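Local coordinates for techylectin-5A (Tachypleus tridentatus, PDB 1JC9), which recognises acetyl group-containing substances on the cells it agglutinates, bacteria and human erythrocytes, as a secreted lectin of horseshoe crab innate immunity, at residues M82-G87 / E256-P261; Q158-E163 / L171-Y176; M140-L145 / T152-Y157. All coordinates share one frame; numbering follows the deposited sequence.

Interaction 1: M82-G87 / E256-P261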
loop_
_atom_site.group_PDB
_atom_site.type_symbol
_atom_site.label_atom_id
_atom_site.label_comp_id
_atom_site.label_asym_id
_atom_site.label_seq_id
_atom_site.Cartn_x
_atom_site.Cartn_y
_atom_site.Cartn_z
ATOM N N MET A 82 -0.833 0.019 -16.416
ATOM C CA MET A 82 -1.678 -0.513 -17.480
ATOM C C MET A 82 -1.130 -1.800 -18.087
ATOM O O MET A 82 -1.636 -2.273 -19.103
ATOM C CB MET A 82 -1.843 0.533 -18.589
ATOM C CG MET A 82 -2.403 1.859 -18.096
ATOM S SD MET A 82 -3.968 1.624 -17.246
ATOM C CE MET A 82 -4.915 3.006 -17.906
ATOM N N GLU A 83 -0.115 -2.378 -17.456
ATOM C CA GLU A 83 0.495 -3.588 -17.988
ATOM C C GLU A 83 0.181 -4.879 -17.239
ATOM O O GLU A 83 -0.125 -5.898 -17.853
ATOM C CB GLU A 83 2.008 -3.388 -18.070
ATOM C CG GLU A 83 2.418 -2.375 -19.133
ATOM C CD GLU A 83 3.796 -1.798 -18.890
ATOM O OE1 GLU A 83 4.744 -2.586 -18.680
ATOM O OE2 GLU A 83 3.933 -0.553 -18.910
ATOM N N THR A 84 0.244 -4.840 -15.918
ATOM C CA THR A 84 -0.011 -6.032 -15.120
ATOM C C THR A 84 -1.402 -6.633 -15.299
ATOM O O THR A 84 -2.414 -5.965 -15.090
ATOM C CB THR A 84 0.200 -5.740 -13.627
ATOM O OG1 THR A 84 1.504 -5.176 -13.436
ATOM C CG2 THR A 84 0.082 -7.013 -12.819
ATOM N N ASP A 85 -1.438 -7.901 -15.694
ATOM C CA ASP A 85 -2.683 -8.640 -15.874
ATOM C C ASP A 85 -3.849 -7.842 -16.470
ATOM O O ASP A 85 -4.950 -7.820 -15.926
ATOM C CB ASP A 85 -3.082 -9.255 -14.527
ATOM C CG ASP A 85 -4.335 -10.097 -14.608
ATOM O OD1 ASP A 85 -4.565 -10.741 -15.650
ATOM O OD2 ASP A 85 -5.090 -10.127 -13.616
ATOM N N GLY A 86 -3.601 -7.183 -17.595
ATOM C CA GLY A 86 -4.662 -6.433 -18.244
ATOM C C GLY A 86 -4.681 -4.940 -17.986
ATOM O O GLY A 86 -5.337 -4.200 -18.714
ATOM N N GLY A 87 -3.981 -4.496 -16.947
ATOM C CA GLY A 87 -3.938 -3.078 -16.639
ATOM C C GLY A 87 -5.144 -2.559 -15.876
ATOM O O GLY A 87 -5.960 -3.330 -15.368
ATOM N N GLU A 256 4.906 -2.879 -4.656
ATOM C CA GLU A 256 3.850 -1.968 -5.083
ATOM C C GLU A 256 2.512 -2.490 -4.598
ATOM O O GLU A 256 2.279 -3.698 -4.578
ATOM C CB GLU A 256 3.769 -1.852 -6.610
ATOM C CG GLU A 256 4.963 -1.236 -7.310
ATOM C CD GLU A 256 4.686 -1.001 -8.786
ATOM O OE1 GLU A 256 3.843 -1.728 -9.356
ATOM O OE2 GLU A 256 5.311 -0.100 -9.380
ATOM N N MET A 257 1.644 -1.567 -4.201
ATOM C CA MET A 257 0.296 -1.894 -3.761
ATOM C C MET A 257 -0.583 -1.155 -4.767
ATOM O O MET A 257 -0.377 0.032 -5.020
ATOM C CB MET A 257 0.064 -1.384 -2.337
ATOM C CG MET A 257 0.909 -2.119 -1.295
ATOM S SD MET A 257 0.945 -1.310 0.317
ATOM C CE MET A 257 -0.778 -1.456 0.804
ATOM N N LYS A 258 -1.541 -1.859 -5.361
ATOM C CA LYS A 258 -2.405 -1.254 -6.367
ATOM C C LYS A 258 -3.811 -1.834 -6.315
ATOM O O LYS A 258 -3.998 -3.004 -5.961
ATOM C CB LYS A 258 -1.791 -1.479 -7.751
ATOM C CG LYS A 258 -1.564 -2.958 -8.073
ATOM C CD LYS A 258 -0.641 -3.172 -9.271
ATOM C CE LYS A 258 0.793 -2.818 -8.928
ATOM N NZ LYS A 258 1.733 -3.170 -10.027
ATOM N N ILE A 259 -4.800 -1.019 -6.682
ATOM C CA ILE A 259 -6.187 -1.461 -6.655
ATOM C C ILE A 259 -6.883 -1.408 -8.014
ATOM O O ILE A 259 -6.501 -0.637 -8.894
ATOM C CB ILE A 259 -6.995 -0.651 -5.593
ATOM C CG1 ILE A 259 -6.871 0.856 -5.826
ATOM C CG2 ILE A 259 -6.438 -0.934 -4.204
ATOM C CD1 ILE A 259 -7.634 1.371 -6.998
ATOM N N ARG A 260 -7.893 -2.257 -8.183
ATOM C CA ARG A 260 -8.671 -2.335 -9.421
ATOM C C ARG A 260 -10.060 -2.834 -9.043
ATOM O O ARG A 260 -10.196 -3.677 -8.159
ATOM C CB ARG A 260 -8.023 -3.319 -10.404
ATOM C CG ARG A 260 -8.693 -3.380 -11.770
ATOM C CD ARG A 260 -7.852 -4.154 -12.781
ATOM N NE ARG A 260 -7.898 -5.599 -12.582
ATOM C CZ ARG A 260 -7.221 -6.470 -13.327
ATOM N NH1 ARG A 260 -6.445 -6.038 -14.314
ATOM N NH2 ARG A 260 -7.323 -7.773 -13.093
ATOM N N PRO A 261 -11.110 -2.324 -9.704
ATOM C CA PRO A 261 -12.464 -2.773 -9.368
ATOM C C PRO A 261 -12.632 -4.283 -9.520
ATOM O O PRO A 261 -12.083 -4.887 -10.441
ATOM C CB PRO A 261 -13.344 -1.995 -10.350
ATOM C CG PRO A 261 -12.553 -0.753 -10.609
ATOM C CD PRO A 261 -11.145 -1.295 -10.756
#

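Interaction 2: Q158-E163 / L171-Y176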
loop_
_atom_site.group_PDB
_atom_site.type_symbol
_atom_site.label_atom_id
_atom_site.label_comp_id
_atom_site.label_asym_id
_atom_site.label_seq_id
_atom_site.Cartn_x
_atom_site.Cartn_y
_atom_site.Cartn_z
ATOM N N GLN A 158 -9.520 -9.645 -2.080
ATOM C CA GLN A 158 -10.765 -9.047 -2.537
ATOM C C GLN A 158 -11.352 -8.147 -1.462
ATOM O O GLN A 158 -10.923 -8.171 -0.307
ATOM C CB GLN A 158 -11.793 -10.123 -2.880
ATOM C CG GLN A 158 -11.469 -10.924 -4.116
ATOM C CD GLN A 158 -12.669 -11.710 -4.609
ATOM O OE1 GLN A 158 -13.641 -11.132 -5.105
ATOM N NE2 GLN A 158 -12.617 -13.033 -4.463
ATOM N N ASP A 159 -12.333 -7.345 -1.864
ATOM C CA ASP A 159 -13.037 -6.454 -0.956
ATOM C C ASP A 159 -12.114 -5.662 -0.045
ATOM O O ASP A 159 -12.204 -5.756 1.179
ATOM C CB ASP A 159 -14.026 -7.265 -0.112
ATOM C CG ASP A 159 -14.866 -8.217 -0.952
ATOM O OD1 ASP A 159 -15.266 -7.831 -2.071
ATOM O OD2 ASP A 159 -15.139 -9.351 -0.494
ATOM N N PHE A 160 -11.235 -4.875 -0.652
ATOM C CA PHE A 160 -10.290 -4.050 0.091
ATOM C C PHE A 160 -10.826 -2.634 0.281
ATOM O O PHE A 160 -11.244 -1.987 -0.681
ATOM C CB PHE A 160 -8.958 -3.975 -0.662
ATOM C CG PHE A 160 -8.032 -2.896 -0.162
ATOM C CD1 PHE A 160 -7.496 -2.956 1.118
ATOM C CD2 PHE A 160 -7.716 -1.805 -0.970
ATOM C CE1 PHE A 160 -6.659 -1.950 1.593
ATOM C CE2 PHE A 160 -6.880 -0.790 -0.507
ATOM C CZ PHE A 160 -6.348 -0.863 0.784
ATOM N N TRP A 161 -10.819 -2.162 1.522
ATOM C CA TRP A 161 -11.244 -0.803 1.831
ATOM C C TRP A 161 -10.876 -0.446 3.259
ATOM O O TRP A 161 -10.635 -1.325 4.083
ATOM C CB TRP A 161 -12.755 -0.613 1.610
ATOM C CG TRP A 161 -13.667 -1.590 2.328
ATOM C CD1 TRP A 161 -13.859 -2.913 2.028
ATOM C CD2 TRP A 161 -14.554 -1.296 3.415
ATOM N NE1 TRP A 161 -14.812 -3.455 2.857
ATOM C CE2 TRP A 161 -15.255 -2.487 3.719
ATOM C CE3 TRP A 161 -14.825 -0.140 4.163
ATOM C CZ2 TRP A 161 -16.212 -2.556 4.740
ATOM C CZ3 TRP A 161 -15.780 -0.208 5.181
ATOM C CH2 TRP A 161 -16.460 -1.412 5.458
ATOM N N ILE A 162 -10.783 0.847 3.541
ATOM C CA ILE A 162 -10.479 1.300 4.890
ATOM C C ILE A 162 -11.558 2.315 5.256
ATOM O O ILE A 162 -12.216 2.871 4.373
ATOM C CB ILE A 162 -9.060 1.951 5.004
ATOM C CG1 ILE A 162 -8.970 3.230 4.169
ATOM C CG2 ILE A 162 -7.980 0.947 4.563
ATOM C CD1 ILE A 162 -9.098 2.996 2.687
ATOM N N GLU A 163 -11.762 2.534 6.551
ATOM C CA GLU A 163 -12.759 3.490 7.013
ATOM C C GLU A 163 -12.083 4.854 7.077
ATOM O O GLU A 163 -10.880 4.946 6.826
ATOM C CB GLU A 163 -13.300 3.046 8.376
ATOM C CG GLU A 163 -14.067 1.722 8.277
ATOM C CD GLU A 163 -14.600 1.214 9.604
ATOM O OE1 GLU A 163 -15.180 2.013 10.366
ATOM O OE2 GLU A 163 -14.455 0.003 9.877
ATOM N N LEU A 171 -8.740 -1.217 8.593
ATOM C CA LEU A 171 -8.630 -2.049 7.395
ATOM C C LEU A 171 -9.671 -3.160 7.237
ATOM O O LEU A 171 -10.044 -3.817 8.204
ATOM C CB LEU A 171 -7.238 -2.680 7.349
ATOM C CG LEU A 171 -6.947 -3.650 6.197
ATOM C CD1 LEU A 171 -6.810 -2.885 4.887
ATOM C CD2 LEU A 171 -5.664 -4.401 6.496
ATOM N N HIS A 172 -10.117 -3.362 5.999
ATOM C CA HIS A 172 -11.080 -4.404 5.647
ATOM C C HIS A 172 -10.569 -5.132 4.401
ATOM O O HIS A 172 -10.314 -4.502 3.376
ATOM C CB HIS A 172 -12.446 -3.793 5.322
ATOM C CG HIS A 172 -13.154 -3.216 6.506
ATOM N ND1 HIS A 172 -13.971 -3.968 7.322
ATOM C CD2 HIS A 172 -13.148 -1.967 7.025
ATOM C CE1 HIS A 172 -14.440 -3.205 8.294
ATOM N NE2 HIS A 172 -13.955 -1.986 8.137
ATOM N N ILE A 173 -10.397 -6.446 4.487
ATOM C CA ILE A 173 -9.952 -7.231 3.340
ATOM C C ILE A 173 -10.654 -8.579 3.309
ATOM O O ILE A 173 -10.938 -9.165 4.357
ATOM C CB ILE A 173 -8.425 -7.486 3.342
ATOM C CG1 ILE A 173 -7.966 -7.920 4.733
ATOM C CG2 ILE A 173 -7.679 -6.249 2.850
ATOM C CD1 ILE A 173 -6.505 -8.316 4.782
ATOM N N GLY A 174 -10.932 -9.060 2.098
ATOM C CA GLY A 174 -11.591 -10.340 1.924
ATOM C C GLY A 174 -10.616 -11.466 1.620
ATOM O O GLY A 174 -9.465 -11.449 2.069
ATOM N N ASN A 175 -11.069 -12.438 0.834
ATOM C CA ASN A 175 -10.255 -13.604 0.491
ATOM C C ASN A 175 -8.946 -13.358 -0.245
ATOM O O ASN A 175 -8.834 -12.481 -1.104
ATOM C CB ASN A 175 -11.087 -14.613 -0.305
ATOM C CG ASN A 175 -12.240 -15.179 0.500
ATOM O OD1 ASN A 175 -12.060 -15.619 1.635
ATOM N ND2 ASN A 175 -13.430 -15.175 -0.085
ATOM N N TYR A 176 -7.968 -14.184 0.106
ATOM C CA TYR A 176 -6.630 -14.149 -0.455
ATOM C C TYR A 176 -6.466 -15.146 -1.607
ATOM O O TYR A 176 -7.166 -16.151 -1.684
ATOM C CB TYR A 176 -5.624 -14.493 0.649
ATOM C CG TYR A 176 -4.285 -14.993 0.148
ATOM C CD1 TYR A 176 -3.285 -14.103 -0.238
ATOM C CD2 TYR A 176 -4.032 -16.365 0.030
ATOM C CE1 TYR A 176 -2.065 -14.560 -0.728
ATOM C CE2 TYR A 176 -2.817 -16.835 -0.462
ATOM C CZ TYR A 176 -1.838 -15.924 -0.839
ATOM O OH TYR A 176 -0.628 -16.370 -1.318
HETATM O O HOH W 1 -13.917 -11.908 -0.177
#

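Interaction 3: M140-L145 / T152-Y157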
loop_
_atom_site.group_PDB
_atom_site.type_symbol
_atom_site.label_atom_id
_atom_site.label_comp_id
_atom_site.label_asym_id
_atom_site.label_seq_id
_atom_site.Cartn_x
_atom_site.Cartn_y
_atom_site.Cartn_z
ATOM N N MET A 140 -10.321 -4.634 -5.296
ATOM C CA MET A 140 -9.473 -5.714 -4.820
ATOM C C MET A 140 -8.096 -5.061 -4.803
ATOM O O MET A 140 -7.840 -4.132 -5.576
ATOM C CB MET A 140 -9.484 -6.918 -5.771
ATOM C CG MET A 140 -8.996 -6.647 -7.184
ATOM S SD MET A 140 -8.824 -8.190 -8.130
ATOM C CE MET A 140 -10.463 -8.877 -7.961
ATOM N N ILE A 141 -7.224 -5.501 -3.908
ATOM C CA ILE A 141 -5.890 -4.930 -3.848
ATOM C C ILE A 141 -4.884 -5.987 -4.269
ATOM O O ILE A 141 -5.022 -7.161 -3.935
ATOM C CB ILE A 141 -5.540 -4.412 -2.420
ATOM C CG1 ILE A 141 -4.118 -3.846 -2.411
ATOM C CG2 ILE A 141 -5.664 -5.529 -1.398
ATOM C CD1 ILE A 141 -3.746 -3.147 -1.122
ATOM N N ARG A 142 -3.884 -5.571 -5.032
ATOM C CA ARG A 142 -2.853 -6.495 -5.473
ATOM C C ARG A 142 -1.488 -6.035 -4.975
ATOM O O ARG A 142 -1.162 -4.851 -5.056
ATOM C CB ARG A 142 -2.840 -6.592 -7.005
ATOM C CG ARG A 142 -1.670 -7.401 -7.551
ATOM C CD ARG A 142 -1.741 -7.615 -9.070
ATOM N NE ARG A 142 -0.483 -8.185 -9.551
ATOM C CZ ARG A 142 -0.371 -9.342 -10.194
ATOM N NH1 ARG A 142 -1.445 -10.073 -10.453
ATOM N NH2 ARG A 142 0.826 -9.775 -10.563
ATOM N N PHE A 143 -0.709 -6.972 -4.439
ATOM C CA PHE A 143 0.639 -6.681 -3.966
ATOM C C PHE A 143 1.620 -7.306 -4.954
ATOM O O PHE A 143 1.544 -8.500 -5.228
ATOM C CB PHE A 143 0.916 -7.305 -2.587
ATOM C CG PHE A 143 0.156 -6.671 -1.449
ATOM C CD1 PHE A 143 -1.141 -7.079 -1.142
ATOM C CD2 PHE A 143 0.753 -5.689 -0.663
ATOM C CE1 PHE A 143 -1.830 -6.522 -0.065
ATOM C CE2 PHE A 143 0.072 -5.125 0.413
ATOM C CZ PHE A 143 -1.221 -5.544 0.713
ATOM N N ASP A 144 2.523 -6.502 -5.507
ATOM C CA ASP A 144 3.532 -7.022 -6.415
ATOM C C ASP A 144 4.866 -6.901 -5.692
ATOM O O ASP A 144 5.294 -5.800 -5.345
ATOM C CB ASP A 144 3.548 -6.240 -7.732
ATOM C CG ASP A 144 2.447 -6.684 -8.677
ATOM O OD1 ASP A 144 2.308 -7.905 -8.889
ATOM O OD2 ASP A 144 1.720 -5.825 -9.212
ATOM N N LEU A 145 5.511 -8.040 -5.463
ATOM C CA LEU A 145 6.779 -8.087 -4.740
ATOM C C LEU A 145 7.917 -8.659 -5.586
ATOM O O LEU A 145 7.714 -9.572 -6.389
ATOM C CB LEU A 145 6.609 -8.951 -3.486
ATOM C CG LEU A 145 5.267 -8.814 -2.756
ATOM C CD1 LEU A 145 5.103 -9.960 -1.771
ATOM C CD2 LEU A 145 5.200 -7.466 -2.040
ATOM N N THR A 152 9.817 -12.774 -8.605
ATOM C CA THR A 152 8.608 -12.078 -8.168
ATOM C C THR A 152 7.490 -12.962 -7.632
ATOM O O THR A 152 7.401 -14.146 -7.946
ATOM C CB THR A 152 8.012 -11.242 -9.314
ATOM O OG1 THR A 152 7.563 -12.118 -10.355
ATOM C CG2 THR A 152 9.048 -10.293 -9.884
ATOM N N ARG A 153 6.634 -12.354 -6.816
ATOM C CA ARG A 153 5.479 -13.022 -6.227
ATOM C C ARG A 153 4.388 -11.960 -6.130
ATOM O O ARG A 153 4.678 -10.767 -6.173
ATOM C CB ARG A 153 5.808 -13.547 -4.827
ATOM C CG ARG A 153 6.842 -14.667 -4.787
ATOM C CD ARG A 153 6.290 -15.992 -5.316
ATOM N NE ARG A 153 7.213 -17.096 -5.053
ATOM C CZ ARG A 153 8.360 -17.291 -5.698
ATOM N NH1 ARG A 153 8.740 -16.462 -6.664
ATOM N NH2 ARG A 153 9.145 -18.307 -5.358
ATOM N N TYR A 154 3.136 -12.386 -6.018
ATOM C CA TYR A 154 2.032 -11.445 -5.901
ATOM C C TYR A 154 0.986 -12.029 -4.967
ATOM O O TYR A 154 0.968 -13.237 -4.710
ATOM C CB TYR A 154 1.395 -11.163 -7.274
ATOM C CG TYR A 154 0.557 -12.306 -7.802
ATOM C CD1 TYR A 154 1.152 -13.467 -8.291
ATOM C CD2 TYR A 154 -0.835 -12.258 -7.746
ATOM C CE1 TYR A 154 0.379 -14.559 -8.706
ATOM C CE2 TYR A 154 -1.618 -13.344 -8.155
ATOM C CZ TYR A 154 -1.001 -14.490 -8.632
ATOM O OH TYR A 154 -1.767 -15.572 -9.018
ATOM N N ALA A 155 0.124 -11.160 -4.451
ATOM C CA ALA A 155 -0.954 -11.562 -3.559
ATOM C C ALA A 155 -2.132 -10.661 -3.888
ATOM O O ALA A 155 -1.963 -9.462 -4.120
ATOM C CB ALA A 155 -0.542 -11.377 -2.110
ATOM N N ILE A 156 -3.316 -11.249 -3.927
ATOM C CA ILE A 156 -4.532 -10.517 -4.228
ATOM C C ILE A 156 -5.482 -10.684 -3.051
ATOM O O ILE A 156 -5.580 -11.770 -2.485
ATOM C CB ILE A 156 -5.249 -11.094 -5.480
ATOM C CG1 ILE A 156 -4.302 -11.113 -6.684
ATOM C CG2 ILE A 156 -6.504 -10.278 -5.786
ATOM C CD1 ILE A 156 -3.989 -9.759 -7.244
ATOM N N TYR A 157 -6.160 -9.605 -2.677
ATOM C CA TYR A 157 -7.143 -9.653 -1.605
ATOM C C TYR A 157 -8.390 -8.952 -2.123
ATOM O O TYR A 157 -8.323 -7.800 -2.571
ATOM C CB TYR A 157 -6.657 -8.925 -0.346
ATOM C CG TYR A 157 -5.521 -9.613 0.357
ATOM C CD1 TYR A 157 -4.205 -9.410 -0.046
ATOM C CD2 TYR A 157 -5.763 -10.505 1.401
ATOM C CE1 TYR A 157 -3.154 -10.080 0.571
ATOM C CE2 TYR A 157 -4.720 -11.185 2.024
ATOM C CZ TYR A 157 -3.419 -10.967 1.603
ATOM O OH TYR A 157 -2.381 -11.639 2.211
HETATM O O HOH W 2 4.634 -9.328 -9.032
#

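Interaction 1: M82-G87 / E256-P261
Arg-260 reaches from its strand into the bend of the loop 82-87 and meets it with the outer end of its guanidinium. NH1 gives one hydrogen to Asp-85 O, 2.8 Å away and almost straight at 177°, and the other to Gly-87 O at 2.9 Å. Both acceptors lie in the guanidinium plane, but they are used differently: Gly-87 O is approached in its carbonyl plane, Asp-85 O from above it. NH2 adds a looser salt bridge to Asp-85 OD2 at 3.3 Å; here the carboxylate is turned 55° from the guanidinium and is met from above its own plane. The arginine leaves its backbone with CG opposite N and then bends at chi3 (75°), which turns the group toward the two carbonyls. In the fibrinogen-related domain this ties the connection between strands 76-81 and 89-95 to strand 250-261, a central strand of the antiparallel sheet. Two residues back, Lys-258 points the same way, bringing NZ to 4.0 Å from Thr-84 OG1, a contact without a hydrogen bond. Its charge is met by Glu-256 OE1, 2.6 Å from NZ, and by Asp-81 and Asp-144; Asp-81 also takes the Thr-84 hydroxyl.

Interaction 2: Q158-E163 / L171-Y176
The segments 158-163 and 171-176 run antiparallel, with Trp-161 and His-172 as a hydrogen-bonded pair and Ile-162 and Leu-171 as the non-hydrogen-bonded pair beside it. At the corner formed by Gln-158 and Asp-159 two more backbone bonds follow, Gly-174 N to Gln-158 O and Gln-158 N to Asn-175 O, and a water links Asp-159 OD2 to Asn-175 N. On one face the imidazole of His-172 lies flat on the indole of Trp-161: it stacks on the six-membered ring, centroids 3.8 Å apart and planes at 6°, while His-172 CB sits 3.5 Å from the centroid of the five-membered ring as a CH-pi contact. Trp-161 can lie this way because its CG is tucked between backbone N and carbonyl carbon (chi1 54°). The far end of the imidazole is held in its own plane, NE2 giving a nearly straight bond (174°) of 2.7 Å to the anti side of Glu-163 OE2, so stack and bond together fix the ring's rotation. Ile-162 and Leu-171 turn to the other face, where contacts are apolar. Leu-171 CD1 touches the edge of the Phe-160 ring, 3.4 Å from CE1; Ile-173 CG2 meets the same edge at CD1. Helix 127-136 packs on Phe-160 and Ile-162. The short strand 171-172 closes a beta hairpin on strand 152-162 in the fibrinogen C-terminal domain, the Ile-173 side chain about 8 Å from that of Arg-186, implicated in ligand binding.

Interaction 3: M140-L145 / T152-Y157
Arg-142 lies across Ile-156 and Tyr-154 on one face of an antiparallel beta hairpin, strands 139-146 and 152-162 of the fibrinogen-related domain. Its chain is extended from CG to NE. CB starts against Ile-156 CD1, CG comes closest to that methyl at 3.3 Å, and CD passes it too, so the methyl lies against the aliphatic stem. With NE the chemistry changes: the arginine forms a salt bridge with Asp-144, NE bonding OD1 at 2.9 Å and NH2 reaching the same oxygen from the same guanidinium edge, a side-on grip on one atom. Tyr-154 CD2 lies over one face of the guanidinium, toward its rim, 3.5 Å from NH1, the two planes 8° apart. Tyr-154 has its ring carbon CG between backbone N and carbonyl carbon (chi1 74°), which brings the CB and CD2 side of the ring to the guanidinium. Asp-144 OD2 is bound by Lys-258 of the next strand, so both carboxylate oxygens face positive charge, which would probably favour its ionised form.

The backbones are joined by six hydrogen bonds, in the pairs Ile-141 with Tyr-157, Phe-143 with Ala-155 and Leu-145 with Arg-153. Ile-141, Phe-143, Ala-155, Leu-145 and Tyr-157 pack on the buried face, where Phe-143 and Tyr-157 meet rim to rim with rings 84° apart; Phe-184 packs edge-to-face with both, and Tyr-157 OH bonds to Asn-182 and Phe-184. Back on the arginine face, a water donates to Asp-144 OD1 at 2.7 Å and to Arg-153 O at 3.2 Å.

All three contacts feed one antiparallel sheet and are partly buried. Interaction 3 lies nearest the chain centre and shares strand 152-162 with interaction 2, while its other strand neighbours the 256-261 strand of interaction 1: Lys-258 O lies 2.7 Å from Arg-142 N, a probable hydrogen bond. Phe-160 touches both Ile-141 and Ile-259. In interaction 1 exposed loop residues, Asp-85 and Gly-86, meet the buried Arg-260 by charge and carbonyl contacts. Interactions 2 and 3 join paired strands by backbone bonds, interaction 2 with an indole-imidazole stack on one face, interaction 3 with a salt-bridged arginine alongside a tyrosine, and mostly apolar side chains on the other. Both fall inside the long loop closed by interaction 1.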